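Local coordinates for FERM, ARHGEF and pleckstrin domain-containing protein 2 (Mus musculus, PDB 6D2K) that activates the small GTPase RAC1 as a guanine nucleotide exchange factor in semaphorin and integrin signalling, and is represented here by its FERM domain, at residues 47-52 and 101-106; 86-91 and 106-111. All blocks are in the same frame, centred on the assembly; numbering follows the deposited sequence.

Interaction 1. Residues 47-52 and 101-106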
loop_
_atom_site.group_PDB
_atom_site.type_symbol
_atom_site.label_atom_id
_atom_site.label_comp_id
_atom_site.label_asym_id
_atom_site.label_seq_id
_atom_site.Cartn_x
_atom_site.Cartn_y
_atom_site.Cartn_z
ATOM N N ASP A 47 -3.507 8.728 10.087
ATOM C CA ASP A 47 -3.890 9.346 8.810
ATOM C C ASP A 47 -3.163 8.752 7.598
ATOM O O ASP A 47 -3.594 8.926 6.454
ATOM C CB ASP A 47 -3.787 10.884 8.839
ATOM C CG ASP A 47 -2.413 11.393 9.272
ATOM O OD1 ASP A 47 -1.968 12.426 8.723
ATOM O OD2 ASP A 47 -1.790 10.788 10.172
ATOM N N TYR A 48 -2.089 8.007 7.856
ATOM C CA TYR A 48 -1.363 7.341 6.774
ATOM C C TYR A 48 -2.000 6.027 6.363
ATOM O O TYR A 48 -1.598 5.445 5.362
ATOM C CB TYR A 48 0.089 7.053 7.170
ATOM C CG TYR A 48 0.929 8.298 7.279
ATOM C CD1 TYR A 48 1.578 8.820 6.169
ATOM C CD2 TYR A 48 1.058 8.960 8.490
ATOM C CE1 TYR A 48 2.332 9.974 6.259
ATOM C CE2 TYR A 48 1.804 10.125 8.581
ATOM C CZ TYR A 48 2.433 10.616 7.471
ATOM O OH TYR A 48 3.186 11.765 7.569
ATOM N N PHE A 49 -2.992 5.573 7.125
ATOM C CA PHE A 49 -3.469 4.200 7.001
ATOM C C PHE A 49 -4.921 4.102 6.561
ATOM O O PHE A 49 -5.668 5.079 6.613
ATOM C CB PHE A 49 -3.298 3.443 8.329
ATOM C CG PHE A 49 -1.858 3.279 8.747
ATOM C CD1 PHE A 49 -1.176 2.115 8.469
ATOM C CD2 PHE A 49 -1.183 4.308 9.395
ATOM C CE1 PHE A 49 0.145 1.956 8.851
ATOM C CE2 PHE A 49 0.144 4.152 9.779
ATOM C CZ PHE A 49 0.807 2.984 9.501
ATOM N N GLY A 50 -5.290 2.901 6.129
ATOM C CA GLY A 50 -6.664 2.594 5.775
ATOM C C GLY A 50 -6.959 1.125 5.977
ATOM O O GLY A 50 -6.106 0.357 6.452
ATOM N N LEU A 51 -8.187 0.733 5.642
ATOM C CA LEU A 51 -8.574 -0.663 5.632
ATOM C C LEU A 51 -9.018 -0.983 4.223
ATOM O O LEU A 51 -9.721 -0.194 3.604
ATOM C CB LEU A 51 -9.730 -0.913 6.602
ATOM C CG LEU A 51 -9.442 -0.698 8.092
ATOM C CD1 LEU A 51 -10.736 -0.912 8.874
ATOM C CD2 LEU A 51 -8.365 -1.641 8.567
ATOM N N GLU A 52 -8.586 -2.125 3.703
ATOM C CA GLU A 52 -8.911 -2.477 2.334
ATOM C C GLU A 52 -9.526 -3.865 2.291
ATOM O O GLU A 52 -9.303 -4.692 3.177
ATOM C CB GLU A 52 -7.670 -2.408 1.436
ATOM C CG GLU A 52 -6.461 -3.211 1.938
ATOM C CD GLU A 52 -5.252 -3.102 1.021
ATOM O OE1 GLU A 52 -4.238 -3.793 1.277
ATOM O OE2 GLU A 52 -5.312 -2.330 0.047
ATOM N N ARG A 101 6.715 3.495 12.393
ATOM C CA ARG A 101 7.787 2.992 11.545
ATOM C C ARG A 101 7.780 1.471 11.504
ATOM O O ARG A 101 8.104 0.866 10.475
ATOM C CB ARG A 101 9.139 3.505 12.049
ATOM C CG ARG A 101 9.242 5.026 11.972
ATOM C CD ARG A 101 10.670 5.504 12.219
ATOM N NE ARG A 101 11.130 5.309 13.594
ATOM C CZ ARG A 101 10.932 6.169 14.590
ATOM N NH1 ARG A 101 10.255 7.290 14.389
ATOM N NH2 ARG A 101 11.417 5.903 15.801
ATOM N N TYR A 102 7.452 0.866 12.644
ATOM C CA TYR A 102 7.255 -0.582 12.749
ATOM C C TYR A 102 6.156 -1.047 11.780
ATOM O O TYR A 102 6.361 -1.982 11.010
ATOM C CB TYR A 102 6.920 -0.959 14.195
ATOM C CG TYR A 102 6.292 -2.320 14.385
ATOM C CD1 TYR A 102 6.982 -3.488 14.073
ATOM C CD2 TYR A 102 5.006 -2.435 14.898
ATOM C CE1 TYR A 102 6.398 -4.733 14.260
ATOM C CE2 TYR A 102 4.417 -3.678 15.101
ATOM C CZ TYR A 102 5.120 -4.822 14.783
ATOM O OH TYR A 102 4.546 -6.058 14.979
ATOM N N LEU A 103 5.005 -0.382 11.799
ATOM C CA LEU A 103 3.936 -0.758 10.861
ATOM C C LEU A 103 4.356 -0.585 9.401
ATOM O O LEU A 103 4.016 -1.413 8.558
ATOM C CB LEU A 103 2.649 0.014 11.146
ATOM C CG LEU A 103 1.980 -0.317 12.485
ATOM C CD1 LEU A 103 0.613 0.352 12.525
ATOM C CD2 LEU A 103 1.872 -1.825 12.731
ATOM N N PHE A 104 5.109 0.474 9.098
ATOM C CA PHE A 104 5.583 0.652 7.724
ATOM C C PHE A 104 6.537 -0.470 7.307
ATOM O O PHE A 104 6.483 -0.937 6.173
ATOM C CB PHE A 104 6.251 2.025 7.525
ATOM C CG PHE A 104 5.316 3.082 6.988
ATOM C CD1 PHE A 104 5.417 3.499 5.668
ATOM C CD2 PHE A 104 4.346 3.662 7.794
ATOM C CE1 PHE A 104 4.560 4.461 5.151
ATOM C CE2 PHE A 104 3.480 4.641 7.283
ATOM C CZ PHE A 104 3.591 5.041 5.958
ATOM N N ALA A 105 7.418 -0.894 8.202
ATOM C CA ALA A 105 8.300 -2.011 7.875
ATOM C C ALA A 105 7.495 -3.280 7.586
ATOM O O ALA A 105 7.844 -4.040 6.664
ATOM C CB ALA A 105 9.314 -2.259 9.004
ATOM N N LEU A 106 6.425 -3.501 8.351
ATOM C CA LEU A 106 5.552 -4.662 8.130
ATOM C C LEU A 106 4.827 -4.543 6.790
ATOM O O LEU A 106 4.613 -5.539 6.098
ATOM C CB LEU A 106 4.514 -4.806 9.256
ATOM C CG LEU A 106 5.060 -5.247 10.628
ATOM C CD1 LEU A 106 3.911 -5.440 11.621
ATOM C CD2 LEU A 106 5.857 -6.532 10.470
#
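The ring of Phe49 lies across the flank of helix 98-113, its outer end overlapping Leu103 and the outer part of the Phe104 ring. The contact is a worked example of how side chains help join two FERM lobes: Phe49 opens strand 49-54 of the ubiquitin-like N-terminal lobe, whereas 101-106 belongs to the first helix of the central lobe. Phe49 CZ does most of the touching, at 3.8 Å from Phe104 CE2 and 3.9 Å from Leu103 CB. Beside it Phe49 CE1 rests against the same methylene and against Leu103 CD1, so Leu103 offers both its root and one methyl, crossing the phenylalanine side chain at about a right angle. The rings of Phe49 and Phe104 meet obliquely, centroids 5.7 Å apart and planes at 77°. With CG anti to its own carbonyl carbon (chi1 -64°), Phe49 carries its ring across the gap although the backbones stay far apart, Phe49 CA and Leu103 CA being 9.7 Å from each other. Trp38 of helix 30-41, Leu43 and Val85 also touch this side chain, as part of the apolar core of the N-terminal lobe. An alanine at Phe49 would remove the ring that spans this gap, and would probably leave Leu103 CB and Phe104 CE2 without their main apolar partner on the strand. Tyr48 turns its ring to Phe283 of helix 267-284, while its CB meets the edge of the Phe104 ring, near the ring plane, at 4.2 Å from Phe104 CE2.

Interaction 2. Residues 86-91 and 106-111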
loop_
_atom_site.group_PDB
_atom_site.type_symbol
_atom_site.label_atom_id
_atom_site.label_comp_id
_atom_site.label_asym_id
_atom_site.label_seq_id
_atom_site.Cartn_x
_atom_site.Cartn_y
_atom_site.Cartn_z
ATOM N N LYS A 86 -1.993 3.587 3.321
ATOM C CA LYS A 86 -2.610 4.213 2.164
ATOM C C LYS A 86 -1.670 5.226 1.519
ATOM O O LYS A 86 -1.533 5.257 0.296
ATOM C CB LYS A 86 -3.917 4.889 2.573
ATOM C CG LYS A 86 -4.680 5.495 1.392
ATOM C CD LYS A 86 -5.880 6.310 1.863
ATOM C CE LYS A 86 -7.149 5.889 1.147
ATOM N NZ LYS A 86 -8.336 6.648 1.649
ATOM N N PHE A 87 -1.027 6.048 2.344
ATOM C CA PHE A 87 -0.176 7.119 1.839
ATOM C C PHE A 87 1.289 6.848 2.188
ATOM O O PHE A 87 1.655 6.793 3.355
ATOM C CB PHE A 87 -0.595 8.472 2.434
ATOM C CG PHE A 87 -2.017 8.855 2.134
ATOM C CD1 PHE A 87 -2.393 9.222 0.847
ATOM C CD2 PHE A 87 -2.979 8.829 3.128
ATOM C CE1 PHE A 87 -3.713 9.565 0.566
ATOM C CE2 PHE A 87 -4.297 9.178 2.846
ATOM C CZ PHE A 87 -4.657 9.545 1.567
ATOM N N PHE A 88 2.123 6.685 1.163
ATOM C CA PHE A 88 3.553 6.450 1.352
ATOM C C PHE A 88 4.341 7.763 1.213
ATOM O O PHE A 88 4.463 8.314 0.107
ATOM C CB PHE A 88 4.046 5.436 0.315
ATOM C CG PHE A 88 3.568 4.017 0.558
ATOM C CD1 PHE A 88 4.393 3.114 1.205
ATOM C CD2 PHE A 88 2.327 3.584 0.121
ATOM C CE1 PHE A 88 3.983 1.804 1.435
ATOM C CE2 PHE A 88 1.904 2.268 0.349
ATOM C CZ PHE A 88 2.737 1.386 1.004
ATOM N N PRO A 89 4.860 8.291 2.332
ATOM C CA PRO A 89 5.634 9.534 2.210
ATOM C C PRO A 89 7.060 9.229 1.755
ATOM O O PRO A 89 7.510 8.088 1.865
ATOM C CB PRO A 89 5.630 10.070 3.640
ATOM C CG PRO A 89 5.663 8.821 4.483
ATOM C CD PRO A 89 4.795 7.823 3.730
ATOM N N PRO A 90 7.767 10.238 1.232
ATOM C CA PRO A 90 9.121 10.014 0.722
ATOM C C PRO A 90 10.130 9.609 1.805
ATOM O O PRO A 90 11.081 8.894 1.482
ATOM C CB PRO A 90 9.495 11.370 0.104
ATOM C CG PRO A 90 8.565 12.350 0.728
ATOM C CD PRO A 90 7.306 11.622 1.043
ATOM N N ASP A 91 9.931 10.035 3.050
ATOM C CA ASP A 91 10.901 9.752 4.123
ATOM C C ASP A 91 10.185 9.162 5.333
ATOM O O ASP A 91 9.963 9.847 6.326
ATOM C CB ASP A 91 11.651 11.037 4.513
ATOM C CG ASP A 91 12.980 10.768 5.225
ATOM O OD1 ASP A 91 13.222 9.618 5.650
ATOM O OD2 ASP A 91 13.788 11.720 5.351
ATOM N N LEU A 106 6.425 -3.501 8.351
ATOM C CA LEU A 106 5.552 -4.662 8.130
ATOM C C LEU A 106 4.827 -4.543 6.790
ATOM O O LEU A 106 4.613 -5.539 6.098
ATOM C CB LEU A 106 4.514 -4.806 9.256
ATOM C CG LEU A 106 5.060 -5.247 10.628
ATOM C CD1 LEU A 106 3.911 -5.440 11.621
ATOM C CD2 LEU A 106 5.857 -6.532 10.470
ATOM N N GLN A 107 4.455 -3.322 6.415
ATOM C CA GLN A 107 3.778 -3.119 5.137
ATOM C C GLN A 107 4.731 -3.440 3.992
ATOM O O GLN A 107 4.359 -4.097 3.013
ATOM C CB GLN A 107 3.289 -1.671 5.026
ATOM C CG GLN A 107 2.765 -1.276 3.636
ATOM C CD GLN A 107 1.456 -1.936 3.294
ATOM O OE1 GLN A 107 1.333 -2.625 2.280
ATOM N NE2 GLN A 107 0.472 -1.727 4.121
ATOM N N LEU A 108 5.967 -2.971 4.110
ATOM C CA LEU A 108 6.959 -3.224 3.076
ATOM C C LEU A 108 7.292 -4.706 2.989
ATOM O O LEU A 108 7.500 -5.229 1.888
ATOM C CB LEU A 108 8.210 -2.373 3.320
ATOM C CG LEU A 108 7.905 -0.885 3.123
ATOM C CD1 LEU A 108 9.027 -0.084 3.770
ATOM C CD2 LEU A 108 7.714 -0.511 1.640
ATOM N N LYS A 109 7.327 -5.381 4.143
ATOM C CA LYS A 109 7.476 -6.825 4.186
ATOM C C LYS A 109 6.359 -7.482 3.376
ATOM O O LYS A 109 6.629 -8.369 2.574
ATOM C CB LYS A 109 7.493 -7.326 5.638
ATOM C CG LYS A 109 7.458 -8.848 5.770
ATOM C CD LYS A 109 7.458 -9.272 7.228
ATOM C CE LYS A 109 7.168 -10.760 7.340
ATOM N NZ LYS A 109 7.021 -11.222 8.742
ATOM N N ARG A 110 5.123 -7.040 3.589
ATOM C CA ARG A 110 3.995 -7.600 2.842
ATOM C C ARG A 110 4.127 -7.323 1.343
ATOM O O ARG A 110 3.870 -8.215 0.521
ATOM C CB ARG A 110 2.658 -7.062 3.360
ATOM C CG ARG A 110 1.478 -7.425 2.456
ATOM C CD ARG A 110 0.282 -6.482 2.643
ATOM N NE ARG A 110 -0.368 -6.727 3.907
ATOM C CZ ARG A 110 -1.224 -5.905 4.501
ATOM N NH1 ARG A 110 -1.541 -4.743 3.953
ATOM N NH2 ARG A 110 -1.740 -6.253 5.669
ATOM N N ASP A 111 4.525 -6.102 0.978
ATOM C CA ASP A 111 4.646 -5.748 -0.434
ATOM C C ASP A 111 5.737 -6.553 -1.118
ATOM O O ASP A 111 5.637 -6.873 -2.294
ATOM C CB ASP A 111 4.902 -4.239 -0.607
ATOM C CG ASP A 111 3.692 -3.396 -0.247
ATOM O OD1 ASP A 111 3.857 -2.171 -0.066
ATOM O OD2 ASP A 111 2.572 -3.948 -0.150
#
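Phe88 reaches from the linking loop to helix 98-113, and its side chain can be followed atom by atom. CB leaves the backbone toward the helix, and CG stands anti to the carbonyl carbon (chi1 -71°), which sends the ring out so that its far end arrives among Gln107, Leu108 and Asp111. Toward the helix, contact begins at CE1. Phe88 CE1 lies 4.0 Å from Gln107 CG and, more loosely, 4.4 Å from the Leu108 CD2 methyl. The tip goes deepest, Phe88 CZ lying 3.7 Å from Gln107 CG and 3.9 Å from Asp111 OD1. All three helix residues approach the ring obliquely, and they lie within little more than one helical turn, Gln107 and Asp111 being linked by the backbone bond from Asp111 N to Gln107 O.

The setting is the junction of the three lobes of the FERM cloverleaf. Residues 86-91 lead from the last strand of the ubiquitin-like lobe to the all-helical central lobe, and Tyr280, from the closing helix of the PH-like lobe, bonds through its hydroxyl to Phe88 N. Tyr193 adds an edge-to-face ring contact to Phe88.

Gln107 presents CG to the ring by holding it anti to the backbone N (chi1 171°), and the bend at chi2 then turns the amide aside; the side chain also touches Ala84 and Val85 of strand 79-85. Asp111 comes from the opposite direction to Phe88, its carboxylate plane turned 43° from the ring. Although Asp111 OD1 lies near Phe88 CZ, its charge is met by a salt bridge to Arg196 NH2.

Read from the N terminus, the chain lays down strand 49-54, finishes the ubiquitin-like lobe with strand 79-85, runs through the loop 86-91 and enters helix 98-113. Interaction 1 closes the longer loop, with 48 residues between its segments; interaction 2 closes a shorter one of 14. Their segments alternate along the chain, so the two loops cross, and both end on the same helix, sharing Leu106. The starting segments also meet each other: Tyr48 O probably accepts hydrogen bonds from Lys86 N and Phe87 N. The turn and start of strand 49-54, the linking loop and the helix are thus linked in pairs, where the N-terminal and central lobes meet beside helix 267-284 of the PH-like lobe.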